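Long-range contact in niemann-Pick type C2 protein (PDB 3WEA), which probably binds and carries small hydrophobic ligands such as lipids inside a beta-sandwich pocket: residues 31-36 with 96-101. Sequence-based numbering, arbitrary orientation.
Sequences IRESEI and TFFVEK
Phe97 sets its CG between the backbone N and the carbonyl carbon (chi1 72°), which lays one ring face under Ile36, whose CB sits 3.8 Å above the ring plane, offset toward the rim: a CH-pi contact. CD1 of Ile36 stands anti to CA (chi2 169°), which carries it to Phe97 CZ at 3.6 Å and Val99 CG2 at 3.7 Å. Ile30 of strand 28-30 touches both Ile36 and Val99, joining this apolar cluster to the neighbouring sheet of the ML-domain beta sandwich. Were Phe97 an alanine, Ile36 CB and CD1 would probably lose the ring that supports them, with a gap opening next to Val99 CG2. The backbones of Ile36 and Phe97 form an antiparallel hydrogen-bonded pair; Ile36 N to Phe97 O measures 2.8 Å and is nearly straight at 168°. Past the next pair, Glu35 with Phe98, regular pairing ends where the type II turn from Ile31 to Ser34 meets the strand. Glu33 N nevertheless donates to Val99 O (2.7 Å), tying the turn to the residue just after strand 91-98. On the face shared with Glu35, the Phe98 ring lies obliquely beneath the turn, its CZ 3.5 Å from Glu33 CA. Farther out, one carboxylate oxygen, Glu33 OE2, presses on the Lys101 methylenes, 3.2 Å from CD, as the chains cross obliquely; OE2 to NZ is a long salt bridge of 3.8 Å. Arg32 passes its guanidinium face over Lys101 O, while NH2 donates a hydrogen bond to Thr103 O. Ile36 and Val99 are buried, at the polar cost of an unpartnered Val99 N, whereas Glu33 and Lys101 are exposed, and their solvent-facing ion pair is likely to contribute less than the backbone bonds and Ile36-Phe97 packing.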
ATOM      1  N   ILE A  31       0.275  15.932  -0.060  1.00 31.52           N
ATOM      2  CA  ILE A  31      -0.349  17.213   0.252  1.00 34.57           C
ATOM      3  C   ILE A  31      -1.615  16.982   1.082  1.00 35.00           C
ATOM      4  O   ILE A  31      -2.541  16.286   0.638  1.00 36.34           O
ATOM      5  CB  ILE A  31      -0.702  18.036  -1.020  1.00 35.23           C
ATOM      6  CG1 ILE A  31       0.491  18.151  -2.000  1.00 36.97           C
ATOM      7  CG2 ILE A  31      -1.290  19.400  -0.655  1.00 35.58           C
ATOM      8  CD1 ILE A  31       1.635  19.032  -1.541  1.00 38.63           C
ATOM      9  N   ARG A  32      -1.647  17.559   2.281  1.00 35.34           N
ATOM     10  CA  ARG A  32      -2.854  17.537   3.110  1.00 39.89           C
ATOM     11  C   ARG A  32      -4.051  18.097   2.356  1.00 39.93           C
ATOM     12  O   ARG A  32      -3.929  19.081   1.620  1.00 40.43           O
ATOM     13  CB  ARG A  32      -2.659  18.362   4.378  1.00 40.77           C
ATOM     14  CG  ARG A  32      -1.666  17.775   5.342  1.00 44.05           C
ATOM     15  CD  ARG A  32      -0.852  18.908   5.914  1.00 47.52           C
ATOM     16  NE  ARG A  32      -0.734  18.802   7.357  1.00 52.24           N
ATOM     17  CZ  ARG A  32      -0.406  19.819   8.139  1.00 54.58           C
ATOM     18  NH1 ARG A  32      -0.159  21.010   7.602  1.00 55.30           N
ATOM     19  NH2 ARG A  32      -0.322  19.647   9.451  1.00 55.92           N
ATOM     20  N   GLU A  33      -5.194  17.446   2.537  1.00 41.72           N
ATOM     21  CA  GLU A  33      -6.474  17.912   2.001  1.00 43.65           C
ATOM     22  C   GLU A  33      -6.621  17.777   0.491  1.00 43.51           C
ATOM     23  O   GLU A  33      -7.437  18.472  -0.110  1.00 42.81           O
ATOM     24  CB  GLU A  33      -6.746  19.366   2.406  1.00 47.94           C
ATOM     25  CG  GLU A  33      -6.962  19.601   3.888  1.00 51.66           C
ATOM     26  CD  GLU A  33      -7.449  21.013   4.163  1.00 54.09           C
ATOM     27  OE1 GLU A  33      -8.493  21.409   3.600  1.00 55.27           O
ATOM     28  OE2 GLU A  33      -6.780  21.732   4.933  1.00 58.49           O
ATOM     29  N   SER A  34      -5.844  16.888  -0.125  1.00 40.52           N
ATOM     30  CA  SER A  34      -6.022  16.615  -1.539  1.00 40.06           C
ATOM     31  C   SER A  34      -6.239  15.126  -1.730  1.00 38.66           C
ATOM     32  O   SER A  34      -5.829  14.319  -0.895  1.00 37.47           O
ATOM     33  CB  SER A  34      -4.819  17.098  -2.343  1.00 38.68           C
ATOM     34  OG  SER A  34      -3.654  16.395  -1.968  1.00 38.93           O
ATOM     35  N   GLU A  35      -6.891  14.772  -2.825  1.00 38.62           N
ATOM     36  CA  GLU A  35      -7.135  13.372  -3.136  1.00 38.93           C
ATOM     37  C   GLU A  35      -5.886  12.775  -3.756  1.00 35.11           C
ATOM     38  O   GLU A  35      -5.355  13.317  -4.726  1.00 36.20           O
ATOM     39  CB  GLU A  35      -8.312  13.238  -4.085  1.00 40.80           C
ATOM     40  CG  GLU A  35      -9.663  13.190  -3.381  1.00 45.04           C
ATOM     41  CD  GLU A  35     -10.712  12.510  -4.226  1.00 47.15           C
ATOM     42  OE1 GLU A  35     -10.526  12.435  -5.459  1.00 46.94           O
ATOM     43  OE2 GLU A  35     -11.714  12.037  -3.656  1.00 51.08           O
ATOM     44  N   ILE A  36      -5.401  11.688  -3.168  1.00 34.10           N
ATOM     45  CA  ILE A  36      -4.245  10.955  -3.701  1.00 32.37           C
ATOM     46  C   ILE A  36      -4.749   9.643  -4.269  1.00 30.31           C
ATOM     47  O   ILE A  36      -5.514   8.937  -3.615  1.00 32.64           O
ATOM     48  CB  ILE A  36      -3.190  10.685  -2.606  1.00 33.45           C
ATOM     49  CG1 ILE A  36      -2.853  11.978  -1.860  1.00 38.39           C
ATOM     50  CG2 ILE A  36      -1.919  10.082  -3.197  1.00 33.48           C
ATOM     51  CD1 ILE A  36      -2.044  11.744  -0.611  1.00 39.34           C
ATOM     52  N   THR A  96      -8.271   5.483  -3.725  1.00 31.23           N
ATOM     53  CA  THR A  96      -8.158   6.918  -3.525  1.00 32.95           C
ATOM     54  C   THR A  96      -8.239   7.197  -2.043  1.00 36.43           C
ATOM     55  O   THR A  96      -9.120   6.677  -1.355  1.00 32.21           O
ATOM     56  CB  THR A  96      -9.276   7.693  -4.237  1.00 32.93           C
ATOM     57  OG1 THR A  96      -9.157   7.478  -5.637  1.00 28.70           O
ATOM     58  CG2 THR A  96      -9.160   9.200  -3.989  1.00 31.99           C
ATOM     59  N   PHE A  97      -7.307   7.997  -1.538  1.00 37.37           N
ATOM     60  CA  PHE A  97      -7.444   8.494  -0.175  1.00 40.33           C
ATOM     61  C   PHE A  97      -7.256  10.003  -0.087  1.00 42.74           C
ATOM     62  O   PHE A  97      -6.886  10.671  -1.059  1.00 44.01           O
ATOM     63  CB  PHE A  97      -6.590   7.705   0.833  1.00 40.55           C
ATOM     64  CG  PHE A  97      -5.110   7.951   0.729  1.00 43.90           C
ATOM     65  CD1 PHE A  97      -4.354   7.354  -0.276  1.00 42.63           C
ATOM     66  CD2 PHE A  97      -4.458   8.740   1.676  1.00 44.77           C
ATOM     67  CE1 PHE A  97      -2.984   7.565  -0.354  1.00 45.06           C
ATOM     68  CE2 PHE A  97      -3.089   8.955   1.608  1.00 47.82           C
ATOM     69  CZ  PHE A  97      -2.350   8.365   0.590  1.00 47.58           C
ATOM     70  N   PHE A  98      -7.541  10.529   1.093  1.00 43.62           N
ATOM     71  CA  PHE A  98      -7.605  11.950   1.317  1.00 45.14           C
ATOM     72  C   PHE A  98      -6.914  12.143   2.639  1.00 43.92           C
ATOM     73  O   PHE A  98      -7.351  11.590   3.650  1.00 42.39           O
ATOM     74  CB  PHE A  98      -9.075  12.371   1.403  1.00 47.21           C
ATOM     75  CG  PHE A  98      -9.288  13.831   1.676  1.00 49.94           C
ATOM     76  CD1 PHE A  98      -9.339  14.749   0.628  1.00 49.96           C
ATOM     77  CD2 PHE A  98      -9.477  14.291   2.979  1.00 49.58           C
ATOM     78  CE1 PHE A  98      -9.552  16.096   0.876  1.00 50.35           C
ATOM     79  CE2 PHE A  98      -9.684  15.641   3.232  1.00 49.93           C
ATOM     80  CZ  PHE A  98      -9.721  16.543   2.181  1.00 47.18           C
ATOM     81  N   VAL A  99      -5.819  12.893   2.631  1.00 41.42           N
ATOM     82  CA  VAL A  99      -5.090  13.154   3.859  1.00 43.28           C
ATOM     83  C   VAL A  99      -5.781  14.296   4.602  1.00 44.50           C
ATOM     84  O   VAL A  99      -5.964  15.392   4.056  1.00 42.53           O
ATOM     85  CB  VAL A  99      -3.609  13.467   3.590  1.00 43.85           C
ATOM     86  CG1 VAL A  99      -2.886  13.837   4.874  1.00 43.82           C
ATOM     87  CG2 VAL A  99      -2.943  12.256   2.953  1.00 47.45           C
ATOM     88  N   GLU A 100      -6.171  14.025   5.842  1.00 48.67           N
ATOM     89  CA  GLU A 100      -6.923  14.994   6.643  1.00 50.59           C
ATOM     90  C   GLU A 100      -6.060  16.176   7.070  1.00 50.86           C
ATOM     91  O   GLU A 100      -4.864  16.019   7.319  1.00 51.14           O
ATOM     92  CB  GLU A 100      -7.561  14.319   7.863  1.00 52.35           C
ATOM     93  CG  GLU A 100      -8.533  15.208   8.639  1.00 56.07           C
ATOM     94  CD  GLU A 100      -9.561  15.883   7.741  1.00 57.11           C
ATOM     95  OE1 GLU A 100     -10.548  15.218   7.361  1.00 56.68           O
ATOM     96  OE2 GLU A 100      -9.376  17.079   7.415  1.00 55.01           O
ATOM     97  N   LYS A 101      -6.685  17.352   7.143  1.00 52.38           N
ATOM     98  CA  LYS A 101      -6.072  18.585   7.652  1.00 56.92           C
ATOM     99  C   LYS A 101      -5.312  18.387   8.966  1.00 57.80           C
ATOM    100  O   LYS A 101      -4.239  18.964   9.162  1.00 58.29           O
ATOM    101  CB  LYS A 101      -7.156  19.655   7.840  1.00 59.17           C
ATOM    102  CG  LYS A 101      -6.652  21.062   8.126  1.00 58.11           C
ATOM    103  CD  LYS A 101      -7.780  22.074   7.969  1.00 58.22           C
ATOM    104  CE  LYS A 101      -7.250  23.497   7.851  1.00 57.56           C
ATOM    105  NZ  LYS A 101      -8.271  24.407   7.263  1.00 57.94           N
TER